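Local atomic coordinates of lipoxygenase (Cyanothece sp., PDB entry 5EK8), a protein that probably adds molecular oxygen to polyunsaturated fatty acids as a 9R-lipoxygenase, using a single non-heme iron in a helical domain alongside a PLAT domain. Residues A[380-384]-A[476-480]; A[454-459]-A[651-657]; A[467-471]-A[555-560]. One frame throughout, in Å; residues are numbered along the deposited sequence.

Interaction 1: A[380-384]-A[476-480]; sequences KNPIR and QAIAD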
# COMPACT_ATOMS: atom_id res chain seq x y z
N LYS A 380 8.11 -22.64 -3.68
CA LYS A 380 9.08 -23.27 -4.57
C LYS A 380 9.20 -22.55 -5.91
O LYS A 380 10.25 -22.60 -6.56
CB LYS A 380 8.71 -24.73 -4.82
CG LYS A 380 8.97 -25.65 -3.64
CD LYS A 380 9.08 -27.10 -4.10
CE LYS A 380 9.40 -28.04 -2.95
NZ LYS A 380 9.70 -29.41 -3.42
N ASN A 381 8.13 -21.87 -6.32
CA ASN A 381 8.10 -21.19 -7.60
C ASN A 381 8.90 -19.88 -7.60
O ASN A 381 8.64 -18.99 -6.79
CB ASN A 381 6.66 -20.92 -8.02
CG ASN A 381 6.52 -20.65 -9.51
OD1 ASN A 381 7.17 -19.75 -10.05
ND2 ASN A 381 5.69 -21.44 -10.18
N PRO A 382 9.89 -19.78 -8.50
CA PRO A 382 10.80 -18.64 -8.66
C PRO A 382 10.09 -17.28 -8.67
O PRO A 382 10.70 -16.29 -8.28
CB PRO A 382 11.46 -18.89 -10.02
CG PRO A 382 10.92 -20.20 -10.52
CD PRO A 382 10.28 -20.90 -9.37
N ILE A 383 8.84 -17.24 -9.11
CA ILE A 383 8.07 -16.00 -9.13
C ILE A 383 7.98 -15.38 -7.73
O ILE A 383 7.91 -14.16 -7.58
CB ILE A 383 6.66 -16.23 -9.72
CG1 ILE A 383 6.77 -16.56 -11.20
CG2 ILE A 383 5.78 -15.01 -9.54
CD1 ILE A 383 7.39 -15.44 -12.02
N ARG A 384 8.02 -16.23 -6.71
CA ARG A 384 8.13 -15.77 -5.33
C ARG A 384 9.29 -14.79 -5.17
O ARG A 384 9.10 -13.65 -4.72
CB ARG A 384 8.34 -16.96 -4.39
CG ARG A 384 8.81 -16.55 -3.00
CD ARG A 384 9.77 -17.57 -2.42
NE ARG A 384 9.75 -17.57 -0.97
CZ ARG A 384 10.23 -18.55 -0.21
NH1 ARG A 384 10.16 -18.47 1.11
NH2 ARG A 384 10.78 -19.61 -0.79
N GLN A 476 11.92 -23.25 -16.70
CA GLN A 476 11.73 -24.63 -16.30
C GLN A 476 11.17 -24.74 -14.89
O GLN A 476 10.22 -25.49 -14.64
CB GLN A 476 13.05 -25.40 -16.39
CG GLN A 476 12.89 -26.91 -16.30
CD GLN A 476 11.84 -27.44 -17.27
OE1 GLN A 476 11.74 -26.99 -18.42
NE2 GLN A 476 11.05 -28.40 -16.81
N ALA A 477 11.74 -23.98 -13.96
CA ALA A 477 11.29 -24.00 -12.58
C ALA A 477 9.89 -23.39 -12.43
O ALA A 477 9.07 -23.88 -11.66
CB ALA A 477 12.28 -23.28 -11.69
N ILE A 478 9.64 -22.31 -13.18
CA ILE A 478 8.33 -21.66 -13.16
C ILE A 478 7.24 -22.63 -13.62
O ILE A 478 6.16 -22.67 -13.04
CB ILE A 478 8.32 -20.40 -14.04
CG1 ILE A 478 9.15 -19.29 -13.41
CG2 ILE A 478 6.89 -19.90 -14.26
CD1 ILE A 478 9.14 -17.99 -14.18
N ALA A 479 7.54 -23.41 -14.66
CA ALA A 479 6.58 -24.39 -15.17
C ALA A 479 6.43 -25.60 -14.24
O ALA A 479 5.33 -26.09 -14.03
CB ALA A 479 6.99 -24.85 -16.56
N ASP A 480 7.55 -26.07 -13.69
CA ASP A 480 7.56 -27.25 -12.82
C ASP A 480 6.69 -27.08 -11.58
O ASP A 480 6.12 -28.05 -11.08
CB ASP A 480 8.99 -27.58 -12.39
CG ASP A 480 9.80 -28.26 -13.48
OD1 ASP A 480 9.21 -28.59 -14.53
OD2 ASP A 480 11.02 -28.46 -13.29
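Pro382 lays the outer edge of its pyrrolidine ring over two residues of helix 475-480, and a single carbon does most of the touching: CG lies 3.5 Å from Ile478 CG1 and 3.6 Å from the methyl CB of Ala477. The ring thus straddles neighbouring residues on one flank of the helix. Farther along, Ile478 reaches past the proline with an extended chain (chi2 -177°), and its terminal CD1 comes to 3.8 Å from CD1 of Ile383, methyl to methyl. Both isoleucines belong to a larger apolar cluster, for Phe471 of helix 451-473 touches each of them and Leu555 and Cys559 of helix 549-574 back Ile383. Asn381 adds the polar part, with its two amide atoms doing different work. Its CG stands opposite the backbone N (chi1 -161°), which brings OD1 round to the N-H of Ile383, at 3.2 Å from that N. The donor lies in the carbonyl plane, on a lone pair of OD1, and the N-H...O angle of 171° is nearly straight. On the other side of the amide, ND2 gives a weak, bent bond of 3.1 Å to Ile478 O, while its stronger partner is the carbonyl oxygen of Glu481, one turn farther on. The amide therefore bridges the start of one helix and the C-terminal end of another, and these bonds fix which way round it sits. Glu484 fastens the preceding backbone by accepting from the N atoms of Lys380 and Asn381. The bond from Ile383 N to Asn381 OD1 closes an Asx turn, a capping bond at the turn that leads into helix 383-391, with a proline next in sequence, here docked on helix 475-480 of the lipoxygenase helical domain.

Interaction 2: A[454-459]-A[651-657]; sequences KAANLY and QFAELGI
Phe652 and Leu458 are set face to methyl: the leucine CD1 stands 4.0 Å above the plane of the phenyl ring, directly over its centre, in a CH-pi contact. The same methyl comes to 3.6 Å from CB of Gln651, so Leu458 rests on two successive residues of helix 649-653, its side chain running at about a right angle to that of the glutamine. The far end of the phenyl ring points into the backbone of helix 451-473. There CZ approaches both CB of Leu458 and CB of Tyr459, each at 4.0 Å, and CE1 lies 3.6 Å from Ala455 O, an oxygen already engaged by the N-H of Tyr459 within its helix. Leu655 faces the turn that precedes, forking its two methyls over Lys454: CD1 rests on CB of the lysine, and CD2 meets CE at 3.7 Å. The lysine chain bends at chi3 (102°) and again at chi4, and its aliphatic part passes obliquely across the leucine. Next to this, the methyl of Ala455 meets CD1 of Ile657 at 3.6 Å. Leu655 and Ile657 both face helix 451-473 from the turn in which a Schellman motif ends helix 649-653. Gly656, with positive phi, is its C-prime residue, and its two bonds run from Ile657 N to Phe652 O and from Gly656 N to Ala653 O. Leu655 N is a further donor to Phe652 O, arriving from the opposite face of the carbonyl plane to Ile657 N. No hydrogen bond crosses between the segments, and polar ties lead elsewhere, as where Tyr459 OH bonds to Thr567 OG1. Around it, helix 549-574 packs against helix 451-473 through Phe564 and Leu568 on Tyr459 and Trp572 on Ala455, while Ile659, in the chain leading on to the C-terminus, touches Phe652.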
# COMPACT_ATOMS: atom_id res chain seq x y z
N LYS A 454 5.65 10.23 -19.06
CA LYS A 454 6.97 9.85 -19.57
C LYS A 454 7.67 8.91 -18.60
O LYS A 454 8.10 7.81 -18.97
CB LYS A 454 7.82 11.10 -19.82
CG LYS A 454 7.26 12.03 -20.90
CD LYS A 454 7.77 13.46 -20.73
CE LYS A 454 8.88 13.81 -21.71
NZ LYS A 454 8.37 13.92 -23.11
N ALA A 455 7.74 9.34 -17.34
CA ALA A 455 8.37 8.55 -16.28
C ALA A 455 7.77 7.14 -16.18
O ALA A 455 8.49 6.14 -16.18
CB ALA A 455 8.22 9.27 -14.95
N ALA A 456 6.44 7.10 -16.11
CA ALA A 456 5.69 5.86 -15.95
C ALA A 456 5.91 4.90 -17.12
O ALA A 456 6.10 3.71 -16.91
CB ALA A 456 4.21 6.17 -15.80
N ASN A 457 5.90 5.42 -18.34
CA ASN A 457 6.11 4.57 -19.51
C ASN A 457 7.54 4.03 -19.58
O ASN A 457 7.74 2.85 -19.91
CB ASN A 457 5.77 5.33 -20.79
CG ASN A 457 4.32 5.16 -21.19
OD1 ASN A 457 3.94 4.15 -21.79
ND2 ASN A 457 3.49 6.15 -20.85
N LEU A 458 8.51 4.88 -19.26
CA LEU A 458 9.91 4.44 -19.19
C LEU A 458 10.06 3.29 -18.20
O LEU A 458 10.62 2.22 -18.52
CB LEU A 458 10.81 5.60 -18.79
CG LEU A 458 12.19 5.70 -19.44
CD1 LEU A 458 12.95 6.88 -18.86
CD2 LEU A 458 13.00 4.41 -19.29
N TYR A 459 9.54 3.51 -16.99
CA TYR A 459 9.59 2.49 -15.95
C TYR A 459 8.88 1.22 -16.39
O TYR A 459 9.33 0.11 -16.09
CB TYR A 459 8.97 3.00 -14.65
CG TYR A 459 9.26 2.10 -13.48
CD1 TYR A 459 10.57 1.87 -13.07
CD2 TYR A 459 8.24 1.48 -12.78
CE1 TYR A 459 10.85 1.05 -12.01
CE2 TYR A 459 8.51 0.65 -11.70
CZ TYR A 459 9.82 0.44 -11.32
OH TYR A 459 10.13 -0.37 -10.25
N GLN A 651 18.03 8.80 -18.49
CA GLN A 651 16.77 9.18 -19.13
C GLN A 651 15.79 9.62 -18.06
O GLN A 651 14.94 10.49 -18.28
CB GLN A 651 16.18 8.03 -19.95
CG GLN A 651 17.12 7.38 -20.96
CD GLN A 651 18.15 6.48 -20.31
OE1 GLN A 651 18.26 6.42 -19.08
NE2 GLN A 651 18.92 5.76 -21.12
N PHE A 652 15.91 9.01 -16.88
CA PHE A 652 15.12 9.42 -15.73
C PHE A 652 15.62 10.76 -15.21
O PHE A 652 14.83 11.60 -14.79
CB PHE A 652 15.16 8.37 -14.62
CG PHE A 652 14.10 7.31 -14.75
CD1 PHE A 652 12.76 7.64 -14.65
CD2 PHE A 652 14.44 5.98 -14.97
CE1 PHE A 652 11.78 6.66 -14.77
CE2 PHE A 652 13.47 5.01 -15.08
CZ PHE A 652 12.14 5.35 -14.98
N ALA A 653 16.94 10.94 -15.25
CA ALA A 653 17.53 12.22 -14.87
C ALA A 653 17.02 13.36 -15.77
O ALA A 653 16.79 14.47 -15.31
CB ALA A 653 19.05 12.14 -14.93
N GLU A 654 16.84 13.05 -17.05
CA GLU A 654 16.35 14.03 -18.03
C GLU A 654 14.92 14.48 -17.74
O GLU A 654 14.46 15.48 -18.27
CB GLU A 654 16.44 13.46 -19.45
CG GLU A 654 17.86 13.29 -19.96
CD GLU A 654 17.92 12.54 -21.28
OE1 GLU A 654 16.91 11.89 -21.64
OE2 GLU A 654 18.97 12.59 -21.94
N LEU A 655 14.23 13.71 -16.90
CA LEU A 655 12.88 14.05 -16.47
C LEU A 655 12.89 14.58 -15.04
O LEU A 655 11.84 14.80 -14.45
CB LEU A 655 11.97 12.83 -16.59
CG LEU A 655 11.92 12.19 -17.98
CD1 LEU A 655 11.10 10.90 -17.96
CD2 LEU A 655 11.38 13.17 -19.00
N GLY A 656 14.09 14.77 -14.49
CA GLY A 656 14.24 15.31 -13.15
C GLY A 656 13.94 14.29 -12.07
O GLY A 656 13.43 14.63 -11.00
N ILE A 657 14.28 13.04 -12.34
CA ILE A 657 14.02 11.95 -11.41
C ILE A 657 15.28 11.16 -11.06
O ILE A 657 16.08 10.82 -11.94
CB ILE A 657 12.95 10.99 -11.98
CG1 ILE A 657 11.63 11.73 -12.18
CG2 ILE A 657 12.77 9.79 -11.06
CD1 ILE A 657 10.81 11.22 -13.35

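Interaction 3: A[467-471]-A[555-560]; sequences VDAFF and LKQCCR
Lys556 and Asp468 form a salt bridge, NZ to OD1 at 2.9 Å, across two crossing helices of the lipoxygenase helical domain. The axes of the short segments approach to 10.5 Å and run closer to antiparallel than to parallel, with 129° between their directions. The ammonium group uses the anti lone pair of OD1, the one turned away from the other carboxylate oxygen. A second polar group lies alongside: Arg560 grips Gln557 OE1 side-on through NE and NH2, each at 3.0 Å, with the oxygen near the guanidinium plane. Since Gln557 NE2 in turn donates to the carbonyl oxygens of Trp437 and Trp440, the amide is held from both ends. Beneath the salt bridge the lysine chain becomes an apolar surface. Bends at chi3 and chi4 turn the end of the chain toward the aspartate while CG stays over the Phe471 ring. Val467 packs beside it, CG1 against Lys556 CB at 3.6 Å and CG2 against Arg560 CG. At the rim of the phenyl ring, in its plane, Leu555 CG stands 3.7 Å from CZ, and Cys559 SG also lies at the edge, 4.2 Å from the same CZ, in a sulfur-aromatic contact. Over the ring face, Lys556 CG makes a CH-pi contact, 3.4 Å from the centroid of Phe471 and 8° off the normal.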
# COMPACT_ATOMS: atom_id res chain seq x y z
N VAL A 467 10.74 -8.50 -16.52
CA VAL A 467 9.83 -9.64 -16.43
C VAL A 467 10.12 -10.67 -17.51
O VAL A 467 10.21 -11.87 -17.22
CB VAL A 467 8.36 -9.19 -16.56
CG1 VAL A 467 7.43 -10.40 -16.66
CG2 VAL A 467 7.96 -8.32 -15.38
N ASP A 468 10.27 -10.21 -18.75
CA ASP A 468 10.61 -11.11 -19.85
C ASP A 468 11.88 -11.90 -19.55
O ASP A 468 11.91 -13.13 -19.66
CB ASP A 468 10.78 -10.32 -21.16
CG ASP A 468 9.46 -9.97 -21.81
OD1 ASP A 468 8.49 -10.73 -21.64
OD2 ASP A 468 9.40 -8.93 -22.49
N ALA A 469 12.93 -11.18 -19.15
CA ALA A 469 14.21 -11.80 -18.83
C ALA A 469 14.08 -12.85 -17.73
O ALA A 469 14.52 -13.99 -17.89
CB ALA A 469 15.21 -10.74 -18.42
N PHE A 470 13.47 -12.45 -16.62
CA PHE A 470 13.30 -13.34 -15.47
C PHE A 470 12.55 -14.60 -15.85
O PHE A 470 12.99 -15.71 -15.54
CB PHE A 470 12.55 -12.61 -14.35
CG PHE A 470 12.45 -13.40 -13.07
CD1 PHE A 470 11.39 -14.27 -12.86
CD2 PHE A 470 13.41 -13.25 -12.08
CE1 PHE A 470 11.30 -14.99 -11.68
CE2 PHE A 470 13.32 -13.97 -10.90
CZ PHE A 470 12.27 -14.84 -10.70
N PHE A 471 11.42 -14.43 -16.52
CA PHE A 471 10.61 -15.56 -16.96
C PHE A 471 11.41 -16.49 -17.86
O PHE A 471 11.29 -17.71 -17.75
CB PHE A 471 9.36 -15.07 -17.69
CG PHE A 471 8.17 -14.86 -16.79
CD1 PHE A 471 7.08 -15.71 -16.85
CD2 PHE A 471 8.16 -13.81 -15.89
CE1 PHE A 471 6.00 -15.52 -16.02
CE2 PHE A 471 7.07 -13.61 -15.06
CZ PHE A 471 5.99 -14.47 -15.12
N LEU A 555 0.44 -14.13 -16.33
CA LEU A 555 1.28 -14.01 -15.15
C LEU A 555 2.28 -12.86 -15.28
O LEU A 555 2.46 -12.09 -14.35
CB LEU A 555 2.02 -15.33 -14.89
CG LEU A 555 2.75 -15.39 -13.55
CD1 LEU A 555 1.78 -15.10 -12.41
CD2 LEU A 555 3.42 -16.74 -13.37
N LYS A 556 2.91 -12.75 -16.45
CA LYS A 556 3.84 -11.67 -16.72
C LYS A 556 3.17 -10.31 -16.54
O LYS A 556 3.75 -9.39 -15.96
CB LYS A 556 4.41 -11.79 -18.14
CG LYS A 556 5.29 -13.01 -18.35
CD LYS A 556 5.26 -13.46 -19.79
CE LYS A 556 6.28 -12.71 -20.64
NZ LYS A 556 7.65 -13.26 -20.46
N GLN A 557 1.94 -10.19 -17.03
CA GLN A 557 1.21 -8.93 -16.92
C GLN A 557 0.86 -8.61 -15.47
O GLN A 557 1.00 -7.47 -15.02
CB GLN A 557 -0.06 -8.96 -17.77
CG GLN A 557 -1.03 -7.81 -17.51
CD GLN A 557 -0.40 -6.42 -17.70
OE1 GLN A 557 0.61 -6.27 -18.39
NE2 GLN A 557 -1.00 -5.41 -17.08
N CYS A 558 0.42 -9.63 -14.73
CA CYS A 558 0.08 -9.45 -13.32
C CYS A 558 1.32 -9.00 -12.54
O CYS A 558 1.26 -8.11 -11.69
CB CYS A 558 -0.49 -10.75 -12.74
SG CYS A 558 -1.11 -10.62 -11.05
N CYS A 559 2.45 -9.62 -12.86
CA CYS A 559 3.73 -9.28 -12.24
C CYS A 559 4.12 -7.83 -12.52
O CYS A 559 4.52 -7.10 -11.61
CB CYS A 559 4.81 -10.24 -12.71
SG CYS A 559 4.66 -11.92 -12.04
N ARG A 560 4.01 -7.43 -13.79
CA ARG A 560 4.23 -6.04 -14.18
C ARG A 560 3.36 -5.08 -13.38
O ARG A 560 3.83 -4.06 -12.88
CB ARG A 560 3.95 -5.85 -15.67
CG ARG A 560 5.08 -6.24 -16.60
CD ARG A 560 4.79 -5.78 -18.02
NE ARG A 560 3.62 -6.43 -18.61
CZ ARG A 560 3.67 -7.53 -19.35
NH1 ARG A 560 4.83 -8.11 -19.61
NH2 ARG A 560 2.56 -8.05 -19.85

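In the fold
Helix 451-473 is shared by interactions 2 and 3: its start makes interaction 2 and its end makes interaction 3, with the two centres 21 Å apart and nearest atoms about 7 Å apart. Interactions 1 and 3 are a single packed region, their centres 12 Å apart, joined where Ile383 CD1 lies 3.5 Å from Phe471 CZ. Interactions 1 and 2 do not touch, and their centres are 32 Å apart. Only interaction 2 approaches the iron site: the side chain of Tyr459 is about 10 Å from that of His570, an iron ligand. Helix 549-574 also carries His570 and Asn574, so interaction 3, though far from the iron, lies on a helix that supplies two iron ligands.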